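PDB 6XP8: TfuA domain-containing protein from Methanosarcina acetivorans, which takes part in peptide backbone thioamidation, probably as a partner of a YcaO enzyme. Local coordinates for residues Gln25-Arg30 with Asp119-Ile124; Gly95-Trp100 with Pro127-Arg132; Glu99-Gly104 with Asp110-Ser115; Leu139-Val144 with Leu188-Asn193. All coordinates share one frame; numbering follows the deposited sequence.

The contacts lead from the loop after edge strand 23-25 (contact 1) to the helices after the sheet (contacts 2 to 4); along the chain contact 1 crosses contact 2 and spans contact 3. Contacts 2 and 3 lie closest, with centres about 6 Å apart: both use helix 96-102, share Glu99 and Trp100, and are tied by a salt bridge from Arg132 NE to Glu111 OE1 (2.8 Å). Contact 1, its centre about 18 Å from that of contact 3, meets it where Ile124 N probably donates to Ser115 O at 2.8 Å. Contact 4 lies at the far end of helix 128-140, which begins in contact 2; these two do not touch, and their centres are about 18 Å apart.

Contact 1 of 4, residues Gln25-Arg30 with Asp119-Ile124; sequences QPPVRR and DTFEPI
An apolar loop-to-loop contact joins Pro26 and Pro27, just past the edge strand 23-25 of the parallel sheet, to Phe121 in the long connection between helices 96-102 and 128-140. No hydrogen bond crosses it; the phenyl ring does the work. Pro27 CD lies over one face of the Phe121 ring, 4.1 Å above its plane and displaced toward the rim. Pro26 CA sits over that same face, while the Pro26 ring reaches the far end of the phenyl group, where Pro26 CG comes within 3.6 Å of Phe121 CZ. Pro26 CB is almost as near, at 3.7 Å from Phe121 CZ. On the opposite face lies Asp119 O, from the ring's own loop. Phe121 has its CG anti to the carbonyl carbon, with chi1 at -31°, away from a staggered value, and this swings the ring out to the two prolines. An alanine here would take away the ring and is likely to leave a gap beside Pro26 and Pro27, which would lose their apolar partner in this loop. Just before and after Phe121, Thr120 OG1 accepts from Glu122 N at 3.2 Å, closing an ST turn. His13, at the start of helix 13-19, meets the Phe121 ring with planes about 40° apart, and Asn9, in the loop after strand 3-6, touches both Phe121 and Pro27.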
loop_
_atom_site.group_PDB
_atom_site.type_symbol
_atom_site.label_atom_id
_atom_site.label_comp_id
_atom_site.label_asym_id
_atom_site.label_seq_id
_atom_site.Cartn_x
_atom_site.Cartn_y
_atom_site.Cartn_z
ATOM N N GLN A 25 5.267 -3.064 14.210
ATOM C CA GLN A 25 6.101 -1.875 14.285
ATOM C C GLN A 25 5.527 -0.809 13.353
ATOM O O GLN A 25 4.795 -1.149 12.421
ATOM C CB GLN A 25 7.548 -2.213 13.891
ATOM C CG GLN A 25 8.296 -3.093 14.892
ATOM C CD GLN A 25 8.489 -2.443 16.256
ATOM O OE1 GLN A 25 8.127 -3.021 17.284
ATOM N NE2 GLN A 25 9.052 -1.244 16.272
ATOM N N PRO A 26 5.861 0.481 13.586
ATOM C CA PRO A 26 5.435 1.545 12.666
ATOM C C PRO A 26 6.008 1.353 11.246
ATOM O O PRO A 26 6.905 0.505 11.062
ATOM C CB PRO A 26 6.019 2.813 13.306
ATOM C CG PRO A 26 6.167 2.471 14.744
ATOM C CD PRO A 26 6.578 1.036 14.752
ATOM N N PRO A 27 5.501 2.112 10.242
ATOM C CA PRO A 27 6.078 2.038 8.890
ATOM C C PRO A 27 7.611 2.074 8.921
ATOM O O PRO A 27 8.193 2.879 9.659
ATOM C CB PRO A 27 5.520 3.284 8.206
ATOM C CG PRO A 27 4.189 3.466 8.849
ATOM C CD PRO A 27 4.336 3.023 10.276
ATOM N N VAL A 28 8.240 1.188 8.151
ATOM C CA VAL A 28 9.691 0.968 8.232
ATOM C C VAL A 28 10.497 2.182 7.747
ATOM O O VAL A 28 10.099 2.862 6.795
ATOM C CB VAL A 28 10.116 -0.357 7.535
ATOM C CG1 VAL A 28 9.952 -0.295 6.015
ATOM C CG2 VAL A 28 11.526 -0.788 7.943
ATOM N N ARG A 29 11.597 2.451 8.451
ATOM C CA ARG A 29 12.561 3.487 8.083
ATOM C C ARG A 29 13.951 2.880 7.964
ATOM O O ARG A 29 14.185 1.757 8.413
ATOM C CB ARG A 29 12.589 4.620 9.117
ATOM C CG ARG A 29 11.248 5.282 9.380
ATOM C CD ARG A 29 11.413 6.620 10.084
ATOM N NE ARG A 29 11.928 6.498 11.451
ATOM C CZ ARG A 29 11.183 6.282 12.537
ATOM N NH1 ARG A 29 9.865 6.137 12.449
ATOM N NH2 ARG A 29 11.766 6.203 13.723
ATOM N N ARG A 30 14.872 3.652 7.386
ATOM C CA ARG A 30 16.266 3.247 7.190
ATOM C C ARG A 30 16.933 2.781 8.495
ATOM O O ARG A 30 16.795 3.404 9.552
ATOM C CB ARG A 30 17.052 4.385 6.518
ATOM C CG ARG A 30 18.470 4.028 6.077
ATOM C CD ARG A 30 19.180 5.212 5.434
ATOM N NE ARG A 30 19.342 5.036 3.993
ATOM C CZ ARG A 30 18.440 5.380 3.073
ATOM N NH1 ARG A 30 17.289 5.929 3.421
ATOM N NH2 ARG A 30 18.698 5.169 1.789
ATOM N N ASP A 119 1.140 10.250 14.538
ATOM C CA ASP A 119 0.991 9.617 15.850
ATOM C C ASP A 119 0.304 8.247 15.776
ATOM O O ASP A 119 0.763 7.290 16.404
ATOM C CB ASP A 119 0.244 10.543 16.824
ATOM C CG ASP A 119 0.920 11.902 16.992
ATOM O OD1 ASP A 119 2.140 11.949 17.272
ATOM O OD2 ASP A 119 0.221 12.931 16.853
ATOM N N THR A 120 -0.777 8.161 14.998
ATOM C CA THR A 120 -1.636 6.963 14.943
ATOM C C THR A 120 -1.362 6.064 13.727
ATOM O O THR A 120 -1.789 4.908 13.698
ATOM C CB THR A 120 -3.145 7.325 14.942
ATOM O OG1 THR A 120 -3.516 7.863 13.665
ATOM C CG2 THR A 120 -3.493 8.329 16.050
ATOM N N PHE A 121 -0.658 6.620 12.738
ATOM C CA PHE A 121 -0.374 5.999 11.418
ATOM C C PHE A 121 -1.589 5.875 10.479
ATOM O O PHE A 121 -1.460 5.363 9.365
ATOM C CB PHE A 121 0.391 4.649 11.509
ATOM C CG PHE A 121 1.324 4.530 12.689
ATOM C CD1 PHE A 121 2.341 5.467 12.913
ATOM C CD2 PHE A 121 1.197 3.453 13.570
ATOM C CE1 PHE A 121 3.193 5.340 14.007
ATOM C CE2 PHE A 121 2.051 3.322 14.662
ATOM C CZ PHE A 121 3.046 4.267 14.881
ATOM N N GLU A 122 -2.758 6.354 10.913
ATOM C CA GLU A 122 -3.953 6.309 10.067
ATOM C C GLU A 122 -3.764 7.211 8.839
ATOM O O GLU A 122 -3.291 8.338 8.979
ATOM C CB GLU A 122 -5.196 6.718 10.859
ATOM C CG GLU A 122 -6.508 6.201 10.277
ATOM C CD GLU A 122 -7.717 6.623 11.093
ATOM O OE1 GLU A 122 -7.927 7.842 11.266
ATOM O OE2 GLU A 122 -8.460 5.736 11.567
ATOM N N PRO A 123 -4.098 6.702 7.631
ATOM C CA PRO A 123 -3.974 7.543 6.438
ATOM C C PRO A 123 -4.972 8.692 6.437
ATOM O O PRO A 123 -6.103 8.539 6.916
ATOM C CB PRO A 123 -4.302 6.584 5.290
ATOM C CG PRO A 123 -4.008 5.237 5.833
ATOM C CD PRO A 123 -4.425 5.311 7.274
ATOM N N ILE A 124 -4.526 9.830 5.919
ATOM C CA ILE A 124 -5.386 10.982 5.685
ATOM C C ILE A 124 -5.845 10.946 4.230
ATOM O O ILE A 124 -7.046 11.040 3.940
ATOM C CB ILE A 124 -4.655 12.319 6.011
ATOM C CG1 ILE A 124 -4.050 12.315 7.431
ATOM C CG2 ILE A 124 -5.557 13.527 5.757
ATOM C CD1 ILE A 124 -5.019 12.069 8.571
#

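Contact 2 of 4, residues Gly95-Trp100 with Pro127-Arg132; sequences GKVYEW and PLVNIR
The indole of Trp100 carries Lys96 O over one face, 3.2 Å above the plane and offset toward the rim, the carbonyl coming from one turn earlier in the same helix. Across the contact, Val129 CG1 approaches the ring obliquely and stops 4.4 Å from Trp100 CZ3. Beside it Val97 CG2 meets Val129 CG2 at 4.1 Å, the two side chains crossing at about a right angle. This is helix-to-helix packing between the N-terminal parts of helices 96-102 and 128-140, with Gly95 and Pro127 at the N-cap positions. Val129 serves both partners because its methyls diverge: CG1, anti to the carbonyl carbon, heads for the tryptophan, and CG2, between the backbone N and the carbonyl carbon, for Val97. Ile198 of helix 198-215 also touches Val129, while Asp202 accepts from the backbone N atoms of Lys96 and Val97 at the start of their helix.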
loop_
_atom_site.group_PDB
_atom_site.type_symbol
_atom_site.label_atom_id
_atom_site.label_comp_id
_atom_site.label_asym_id
_atom_site.label_seq_id
_atom_site.Cartn_x
_atom_site.Cartn_y
_atom_site.Cartn_z
ATOM N N GLY A 95 0.412 -10.081 -3.440
ATOM C CA GLY A 95 -0.665 -9.127 -3.663
ATOM C C GLY A 95 -0.622 -8.452 -5.019
ATOM O O GLY A 95 0.368 -8.558 -5.749
ATOM N N LYS A 96 -1.697 -7.733 -5.335
ATOM C CA LYS A 96 -1.880 -7.110 -6.654
ATOM C C LYS A 96 -0.912 -5.955 -6.934
ATOM O O LYS A 96 -0.414 -5.819 -8.061
ATOM C CB LYS A 96 -3.336 -6.649 -6.843
ATOM C CG LYS A 96 -4.389 -7.755 -6.731
ATOM C CD LYS A 96 -4.435 -8.694 -7.931
ATOM C CE LYS A 96 -5.689 -9.559 -7.907
ATOM N NZ LYS A 96 -5.621 -10.714 -8.851
ATOM N N VAL A 97 -0.638 -5.135 -5.917
ATOM C CA VAL A 97 0.266 -3.987 -6.074
ATOM C C VAL A 97 1.663 -4.484 -6.468
ATOM O O VAL A 97 2.273 -3.946 -7.394
ATOM C CB VAL A 97 0.290 -3.060 -4.825
ATOM C CG1 VAL A 97 1.220 -1.876 -5.042
ATOM C CG2 VAL A 97 -1.106 -2.538 -4.510
ATOM N N TYR A 98 2.138 -5.532 -5.790
ATOM C CA TYR A 98 3.393 -6.187 -6.152
ATOM C C TYR A 98 3.379 -6.680 -7.606
ATOM O O TYR A 98 4.322 -6.419 -8.355
ATOM C CB TYR A 98 3.703 -7.355 -5.207
ATOM C CG TYR A 98 4.755 -8.302 -5.758
ATOM C CD1 TYR A 98 6.088 -7.896 -5.904
ATOM C CD2 TYR A 98 4.404 -9.598 -6.156
ATOM C CE1 TYR A 98 7.048 -8.761 -6.425
ATOM C CE2 TYR A 98 5.358 -10.473 -6.665
ATOM C CZ TYR A 98 6.668 -10.051 -6.799
ATOM O OH TYR A 98 7.604 -10.928 -7.304
ATOM N N GLU A 99 2.320 -7.405 -7.976
ATOM C CA GLU A 99 2.147 -7.918 -9.339
ATOM C C GLU A 99 2.221 -6.813 -10.396
ATOM O O GLU A 99 2.918 -6.968 -11.405
ATOM C CB GLU A 99 0.838 -8.702 -9.463
ATOM C CG GLU A 99 0.857 -10.049 -8.750
ATOM C CD GLU A 99 -0.524 -10.651 -8.524
ATOM O OE1 GLU A 99 -1.537 -10.127 -9.049
ATOM O OE2 GLU A 99 -0.596 -11.673 -7.809
ATOM N N TRP A 100 1.526 -5.703 -10.148
ATOM C CA TRP A 100 1.540 -4.558 -11.069
ATOM C C TRP A 100 2.922 -3.922 -11.224
ATOM O O TRP A 100 3.312 -3.579 -12.338
ATOM C CB TRP A 100 0.507 -3.503 -10.667
ATOM C CG TRP A 100 -0.928 -3.937 -10.779
ATOM C CD1 TRP A 100 -1.475 -4.756 -11.731
ATOM C CD2 TRP A 100 -2.008 -3.537 -9.929
ATOM N NE1 TRP A 100 -2.822 -4.905 -11.514
ATOM C CE2 TRP A 100 -3.178 -4.170 -10.416
ATOM C CE3 TRP A 100 -2.100 -2.717 -8.793
ATOM C CZ2 TRP A 100 -4.432 -4.006 -9.804
ATOM C CZ3 TRP A 100 -3.348 -2.551 -8.182
ATOM C CH2 TRP A 100 -4.495 -3.198 -8.692
ATOM N N PRO A 127 -4.456 6.373 -1.501
ATOM C CA PRO A 127 -3.418 5.977 -2.453
ATOM C C PRO A 127 -3.977 5.859 -3.864
ATOM O O PRO A 127 -5.135 5.460 -4.044
ATOM C CB PRO A 127 -2.973 4.609 -1.939
ATOM C CG PRO A 127 -4.173 4.067 -1.245
ATOM C CD PRO A 127 -4.886 5.240 -0.653
ATOM N N LEU A 128 -3.155 6.223 -4.843
ATOM C CA LEU A 128 -3.528 6.148 -6.248
ATOM C C LEU A 128 -4.001 4.759 -6.686
ATOM O O LEU A 128 -4.952 4.666 -7.457
ATOM C CB LEU A 128 -2.385 6.649 -7.142
ATOM C CG LEU A 128 -2.619 6.848 -8.646
ATOM C CD1 LEU A 128 -3.826 7.736 -8.940
ATOM C CD2 LEU A 128 -1.362 7.448 -9.254
ATOM N N VAL A 129 -3.356 3.692 -6.189
ATOM C CA VAL A 129 -3.806 2.316 -6.487
ATOM C C VAL A 129 -5.264 2.035 -6.093
ATOM O O VAL A 129 -5.983 1.393 -6.859
ATOM C CB VAL A 129 -2.863 1.198 -5.951
ATOM C CG1 VAL A 129 -1.554 1.185 -6.734
ATOM C CG2 VAL A 129 -2.623 1.321 -4.454
ATOM N N ASN A 130 -5.678 2.529 -4.919
ATOM C CA ASN A 130 -7.077 2.448 -4.459
ATOM C C ASN A 130 -8.006 3.262 -5.369
ATOM O O ASN A 130 -9.114 2.815 -5.668
ATOM C CB ASN A 130 -7.229 2.929 -3.005
ATOM C CG ASN A 130 -6.800 1.891 -1.965
ATOM O OD1 ASN A 130 -6.111 0.915 -2.263
ATOM N ND2 ASN A 130 -7.175 2.140 -0.715
ATOM N N ILE A 131 -7.549 4.441 -5.804
ATOM C CA ILE A 131 -8.319 5.302 -6.724
ATOM C C ILE A 131 -8.529 4.584 -8.063
ATOM O O ILE A 131 -9.651 4.547 -8.581
ATOM C CB ILE A 131 -7.671 6.707 -6.905
ATOM C CG1 ILE A 131 -7.726 7.496 -5.589
ATOM C CG2 ILE A 131 -8.345 7.501 -8.025
ATOM C CD1 ILE A 131 -6.744 8.656 -5.497
ATOM N N ARG A 132 -7.455 3.984 -8.587
ATOM C CA ARG A 132 -7.500 3.198 -9.829
ATOM C C ARG A 132 -8.576 2.108 -9.769
ATOM O O ARG A 132 -9.440 2.026 -10.648
ATOM C CB ARG A 132 -6.130 2.563 -10.126
ATOM C CG ARG A 132 -5.043 3.541 -10.557
ATOM C CD ARG A 132 -3.779 2.794 -10.970
ATOM N NE ARG A 132 -2.685 3.689 -11.365
ATOM C CZ ARG A 132 -2.553 4.272 -12.559
ATOM N NH1 ARG A 132 -3.463 4.096 -13.520
ATOM N NH2 ARG A 132 -1.500 5.052 -12.793
#

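Contact 3 of 4, residues Glu99-Gly104 with Asp110-Ser115; sequences EWYRDG and DEVAVS
The C-terminal end of helix 96-102, finished by a Schellman motif at Gly104, packs here against the loop that leads on toward helix 128-140. Gly104 has positive phi (68°), and its N bonds back to Tyr101 O at 3.2 Å. Tyr101 makes the contact with the end of its side chain: CG is anti to the carbonyl carbon, chi1 -84°, and the ring carries the hydroxyl across to Glu111 and Val112. Tyr101 OH approaches Val112 CG2 to 3.5 Å, the two side chains coming from opposite directions. It also lies 3.7 Å from Glu111 CB, which approaches the ring obliquely. These are van der Waals contacts; the hydroxyl finds its hydrogen bond at Ser108 O, just before the loop segment, so a buried polar atom is satisfied amid aliphatic groups. Glu111 touches the tyrosine with its CB alone, then bends at chi2 (-68°) and takes its carboxylate away to a salt bridge with Arg132 of helix 128-140. The tyrosine side chain also touches Ala80, Leu81 and Ser84 of helix 78-86. At the helix end itself, Arg102 grips the carboxylate of Asp103 side-on with two nitrogens: NE reaches OD1 at 2.8 Å from above the carboxylate plane, and Arg102 NH2 meets Asp103 OD2 on its syn side at 2.9 Å.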
loop_
_atom_site.group_PDB
_atom_site.type_symbol
_atom_site.label_atom_id
_atom_site.label_comp_id
_atom_site.label_asym_id
_atom_site.label_seq_id
_atom_site.Cartn_x
_atom_site.Cartn_y
_atom_site.Cartn_z
ATOM N N GLU A 99 2.320 -7.405 -7.976
ATOM C CA GLU A 99 2.147 -7.918 -9.339
ATOM C C GLU A 99 2.221 -6.813 -10.396
ATOM O O GLU A 99 2.918 -6.968 -11.405
ATOM C CB GLU A 99 0.838 -8.702 -9.463
ATOM C CG GLU A 99 0.857 -10.049 -8.750
ATOM C CD GLU A 99 -0.524 -10.651 -8.524
ATOM O OE1 GLU A 99 -1.537 -10.127 -9.049
ATOM O OE2 GLU A 99 -0.596 -11.673 -7.809
ATOM N N TRP A 100 1.526 -5.703 -10.148
ATOM C CA TRP A 100 1.540 -4.558 -11.069
ATOM C C TRP A 100 2.922 -3.922 -11.224
ATOM O O TRP A 100 3.312 -3.579 -12.338
ATOM C CB TRP A 100 0.507 -3.503 -10.667
ATOM C CG TRP A 100 -0.928 -3.937 -10.779
ATOM C CD1 TRP A 100 -1.475 -4.756 -11.731
ATOM C CD2 TRP A 100 -2.008 -3.537 -9.929
ATOM N NE1 TRP A 100 -2.822 -4.905 -11.514
ATOM C CE2 TRP A 100 -3.178 -4.170 -10.416
ATOM C CE3 TRP A 100 -2.100 -2.717 -8.793
ATOM C CZ2 TRP A 100 -4.432 -4.006 -9.804
ATOM C CZ3 TRP A 100 -3.348 -2.551 -8.182
ATOM C CH2 TRP A 100 -4.495 -3.198 -8.692
ATOM N N TYR A 101 3.656 -3.772 -10.117
ATOM C CA TYR A 101 5.040 -3.277 -10.166
ATOM C C TYR A 101 5.947 -4.243 -10.935
ATOM O O TYR A 101 6.714 -3.820 -11.804
ATOM C CB TYR A 101 5.613 -3.055 -8.759
ATOM C CG TYR A 101 5.298 -1.727 -8.097
ATOM C CD1 TYR A 101 5.600 -0.505 -8.726
ATOM C CD2 TYR A 101 4.745 -1.689 -6.809
ATOM C CE1 TYR A 101 5.313 0.709 -8.109
ATOM C CE2 TYR A 101 4.464 -0.479 -6.179
ATOM C CZ TYR A 101 4.756 0.712 -6.829
ATOM O OH TYR A 101 4.481 1.904 -6.205
ATOM N N ARG A 102 5.838 -5.534 -10.604
ATOM C CA ARG A 102 6.616 -6.610 -11.236
ATOM C C ARG A 102 6.477 -6.606 -12.765
ATOM O O ARG A 102 7.475 -6.718 -13.486
ATOM C CB ARG A 102 6.186 -7.969 -10.655
ATOM C CG ARG A 102 6.951 -9.183 -11.171
ATOM C CD ARG A 102 6.191 -10.478 -10.907
ATOM N NE ARG A 102 4.881 -10.494 -11.566
ATOM C CZ ARG A 102 3.860 -11.283 -11.228
ATOM N NH1 ARG A 102 3.967 -12.147 -10.224
ATOM N NH2 ARG A 102 2.714 -11.195 -11.893
ATOM N N ASP A 103 5.241 -6.443 -13.230
ATOM C CA ASP A 103 4.897 -6.556 -14.650
ATOM C C ASP A 103 4.929 -5.219 -15.402
ATOM O O ASP A 103 4.577 -5.152 -16.594
ATOM C CB ASP A 103 3.529 -7.237 -14.795
ATOM C CG ASP A 103 3.509 -8.657 -14.226
ATOM O OD1 ASP A 103 4.585 -9.281 -14.092
ATOM O OD2 ASP A 103 2.411 -9.151 -13.911
ATOM N N GLY A 104 5.361 -4.163 -14.711
ATOM C CA GLY A 104 5.436 -2.816 -15.286
ATOM C C GLY A 104 4.094 -2.176 -15.590
ATOM O O GLY A 104 4.022 -1.238 -16.388
ATOM N N ASP A 110 4.822 6.947 -6.257
ATOM C CA ASP A 110 3.626 7.802 -6.324
ATOM C C ASP A 110 2.319 6.996 -6.348
ATOM O O ASP A 110 1.266 7.498 -5.937
ATOM C CB ASP A 110 3.679 8.759 -7.517
ATOM C CG ASP A 110 2.542 9.778 -7.491
ATOM O OD1 ASP A 110 2.473 10.564 -6.526
ATOM O OD2 ASP A 110 1.719 9.771 -8.426
ATOM N N GLU A 111 2.395 5.752 -6.815
ATOM C CA GLU A 111 1.229 4.867 -6.884
ATOM C C GLU A 111 0.667 4.490 -5.512
ATOM O O GLU A 111 -0.534 4.224 -5.378
ATOM C CB GLU A 111 1.557 3.598 -7.685
ATOM C CG GLU A 111 1.779 3.848 -9.176
ATOM C CD GLU A 111 0.520 4.269 -9.922
ATOM O OE1 GLU A 111 -0.602 3.859 -9.525
ATOM O OE2 GLU A 111 0.655 5.002 -10.932
ATOM N N VAL A 112 1.538 4.483 -4.504
ATOM C CA VAL A 112 1.176 4.004 -3.161
ATOM C C VAL A 112 1.318 5.034 -2.031
ATOM O O VAL A 112 0.794 4.814 -0.937
ATOM C CB VAL A 112 1.933 2.704 -2.788
ATOM C CG1 VAL A 112 1.360 1.514 -3.544
ATOM C CG2 VAL A 112 3.431 2.829 -3.045
ATOM N N ALA A 113 2.020 6.143 -2.283
ATOM C CA ALA A 113 2.249 7.173 -1.254
ATOM C C ALA A 113 0.938 7.719 -0.667
ATOM O O ALA A 113 -0.015 7.995 -1.407
ATOM C CB ALA A 113 3.081 8.314 -1.819
ATOM N N VAL A 114 0.901 7.833 0.662
ATOM C CA VAL A 114 -0.221 8.441 1.403
ATOM C C VAL A 114 0.274 9.375 2.501
ATOM O O VAL A 114 1.289 9.104 3.156
ATOM C CB VAL A 114 -1.198 7.406 2.044
ATOM C CG1 VAL A 114 -2.111 6.804 0.999
ATOM C CG2 VAL A 114 -0.465 6.308 2.810
ATOM N N SER A 115 -0.442 10.480 2.693
ATOM C CA SER A 115 -0.228 11.302 3.877
ATOM C C SER A 115 -0.880 10.595 5.068
ATOM O O SER A 115 -1.909 9.925 4.924
ATOM C CB SER A 115 -0.778 12.717 3.690
ATOM O OG SER A 115 -2.189 12.709 3.679
#

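Contact 4 of 4, residues Leu139-Val144 with Leu188-Asn193; sequences LDTGLV and LDFCLN
Phe190 on helix 181-193 packs against the turn that follows helix 128-140, where a Schellman motif at Gly142, with phi at 77°, redirects the chain. Starting at its root, Phe190 CB already touches Leu143 CD1 at 3.6 Å. The same methyl is 3.6 Å from Phe190 CG and 3.7 Å from Phe190 CD1, so one branch of the leucine meets the inner part of the ring at a slant. With CG anti to the backbone N (chi1 177°), the ring reaches outward from its helix, and its outer atoms come to Thr141 by van der Waals contact: Thr141 OG1 is 3.6 Å from Phe190 CE1 and 3.8 Å from Phe190 CZ. Cutting Phe190 back to an alanine would probably leave Leu143 CD1 with much less to pack on, opening a gap beside the turn. Ala137 and Ala138 of helix 128-140 also touch the phenylalanine. The contact is at the surface, its centre about 21 Å from the centre of the chain, and joins the turn after helix 128-140 to the last turn of helix 181-193. The hydroxyl that meets the ring has its polar partner one turn back, where Thr141 OG1 is hydrogen-bonded to Ala137 O.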
loop_
_atom_site.group_PDB
_atom_site.type_symbol
_atom_site.label_atom_id
_atom_site.label_comp_id
_atom_site.label_asym_id
_atom_site.label_seq_id
_atom_site.Cartn_x
_atom_site.Cartn_y
_atom_site.Cartn_z
ATOM N N LEU A 139 -17.002 2.538 -12.716
ATOM C CA LEU A 139 -17.277 2.349 -14.145
ATOM C C LEU A 139 -18.130 1.099 -14.395
ATOM O O LEU A 139 -19.035 1.121 -15.235
ATOM C CB LEU A 139 -15.963 2.281 -14.940
ATOM C CG LEU A 139 -15.963 2.084 -16.463
ATOM C CD1 LEU A 139 -16.450 3.316 -17.213
ATOM C CD2 LEU A 139 -14.574 1.693 -16.941
ATOM N N ASP A 140 -17.833 0.028 -13.657
ATOM C CA ASP A 140 -18.582 -1.234 -13.735
ATOM C C ASP A 140 -20.018 -1.119 -13.214
ATOM O O ASP A 140 -20.927 -1.773 -13.735
ATOM C CB ASP A 140 -17.833 -2.349 -12.990
ATOM C CG ASP A 140 -16.489 -2.696 -13.627
ATOM O OD1 ASP A 140 -16.254 -2.367 -14.812
ATOM O OD2 ASP A 140 -15.656 -3.309 -12.928
ATOM N N THR A 141 -20.211 -0.286 -12.192
ATOM C CA THR A 141 -21.532 -0.032 -11.596
ATOM C C THR A 141 -22.337 0.983 -12.441
ATOM O O THR A 141 -23.524 1.227 -12.179
ATOM C CB THR A 141 -21.399 0.426 -10.120
ATOM O OG1 THR A 141 -20.334 -0.295 -9.486
ATOM C CG2 THR A 141 -22.690 0.180 -9.331
ATOM N N GLY A 142 -21.686 1.554 -13.457
ATOM C CA GLY A 142 -22.311 2.519 -14.366
ATOM C C GLY A 142 -22.449 3.903 -13.765
ATOM O O GLY A 142 -23.331 4.669 -14.153
ATOM N N LEU A 143 -21.570 4.226 -12.819
ATOM C CA LEU A 143 -21.602 5.520 -12.144
ATOM C C LEU A 143 -20.747 6.576 -12.846
ATOM O O LEU A 143 -20.910 7.769 -12.593
ATOM C CB LEU A 143 -21.204 5.369 -10.669
ATOM C CG LEU A 143 -22.175 4.543 -9.813
ATOM C CD1 LEU A 143 -21.467 3.996 -8.594
ATOM C CD2 LEU A 143 -23.420 5.329 -9.416
ATOM N N VAL A 144 -19.826 6.124 -13.699
ATOM C CA VAL A 144 -19.080 6.994 -14.619
ATOM C C VAL A 144 -19.054 6.405 -16.035
ATOM O O VAL A 144 -19.140 5.181 -16.221
ATOM C CB VAL A 144 -17.621 7.308 -14.148
ATOM C CG1 VAL A 144 -17.609 8.119 -12.857
ATOM C CG2 VAL A 144 -16.777 6.045 -14.000
ATOM N N LEU A 188 -19.199 9.887 -5.292
ATOM C CA LEU A 188 -18.614 10.071 -3.957
ATOM C C LEU A 188 -19.183 9.102 -2.909
ATOM O O LEU A 188 -18.423 8.532 -2.119
ATOM C CB LEU A 188 -18.738 11.528 -3.492
ATOM C CG LEU A 188 -18.160 11.917 -2.120
ATOM C CD1 LEU A 188 -16.697 11.515 -1.959
ATOM C CD2 LEU A 188 -18.336 13.405 -1.887
ATOM N N ASP A 189 -20.504 8.921 -2.915
ATOM C CA ASP A 189 -21.170 7.944 -2.045
ATOM C C ASP A 189 -20.630 6.532 -2.272
ATOM O O ASP A 189 -20.343 5.815 -1.307
ATOM C CB ASP A 189 -22.690 7.977 -2.245
ATOM C CG ASP A 189 -23.343 9.210 -1.638
ATOM O OD1 ASP A 189 -22.797 9.795 -0.670
ATOM O OD2 ASP A 189 -24.425 9.598 -2.130
ATOM N N PHE A 190 -20.469 6.157 -3.543
ATOM C CA PHE A 190 -19.890 4.864 -3.913
ATOM C C PHE A 190 -18.462 4.708 -3.400
ATOM O O PHE A 190 -18.119 3.658 -2.858
ATOM C CB PHE A 190 -19.928 4.638 -5.432
ATOM C CG PHE A 190 -19.282 3.347 -5.871
ATOM C CD1 PHE A 190 -19.991 2.140 -5.815
ATOM C CD2 PHE A 190 -17.962 3.327 -6.330
ATOM C CE1 PHE A 190 -19.398 0.950 -6.209
ATOM C CE2 PHE A 190 -17.361 2.132 -6.724
ATOM C CZ PHE A 190 -18.084 0.944 -6.669
ATOM N N CYS A 191 -17.644 5.744 -3.589
ATOM C CA CYS A 191 -16.241 5.723 -3.173
ATOM C C CYS A 191 -16.080 5.621 -1.656
ATOM O O CYS A 191 -15.144 4.982 -1.169
ATOM C CB CYS A 191 -15.508 6.955 -3.698
ATOM S SG CYS A 191 -15.228 6.979 -5.484
ATOM N N LEU A 192 -17.001 6.243 -0.921
ATOM C CA LEU A 192 -16.937 6.266 0.546
ATOM C C LEU A 192 -17.476 5.003 1.216
ATOM O O LEU A 192 -17.085 4.688 2.349
ATOM C CB LEU A 192 -17.620 7.521 1.105
ATOM C CG LEU A 192 -16.926 8.873 0.881
ATOM C CD1 LEU A 192 -17.801 10.015 1.375
ATOM C CD2 LEU A 192 -15.538 8.952 1.512
ATOM N N ASN A 193 -18.339 4.276 0.506
ATOM C CA ASN A 193 -19.013 3.088 1.049
ATOM C C ASN A 193 -18.589 1.765 0.419
ATOM O O ASN A 193 -18.763 0.701 1.025
ATOM C CB ASN A 193 -20.532 3.257 0.944
ATOM C CG ASN A 193 -21.048 4.409 1.788
ATOM O OD1 ASN A 193 -20.867 4.432 3.008
ATOM N ND2 ASN A 193 -21.693 5.370 1.142
#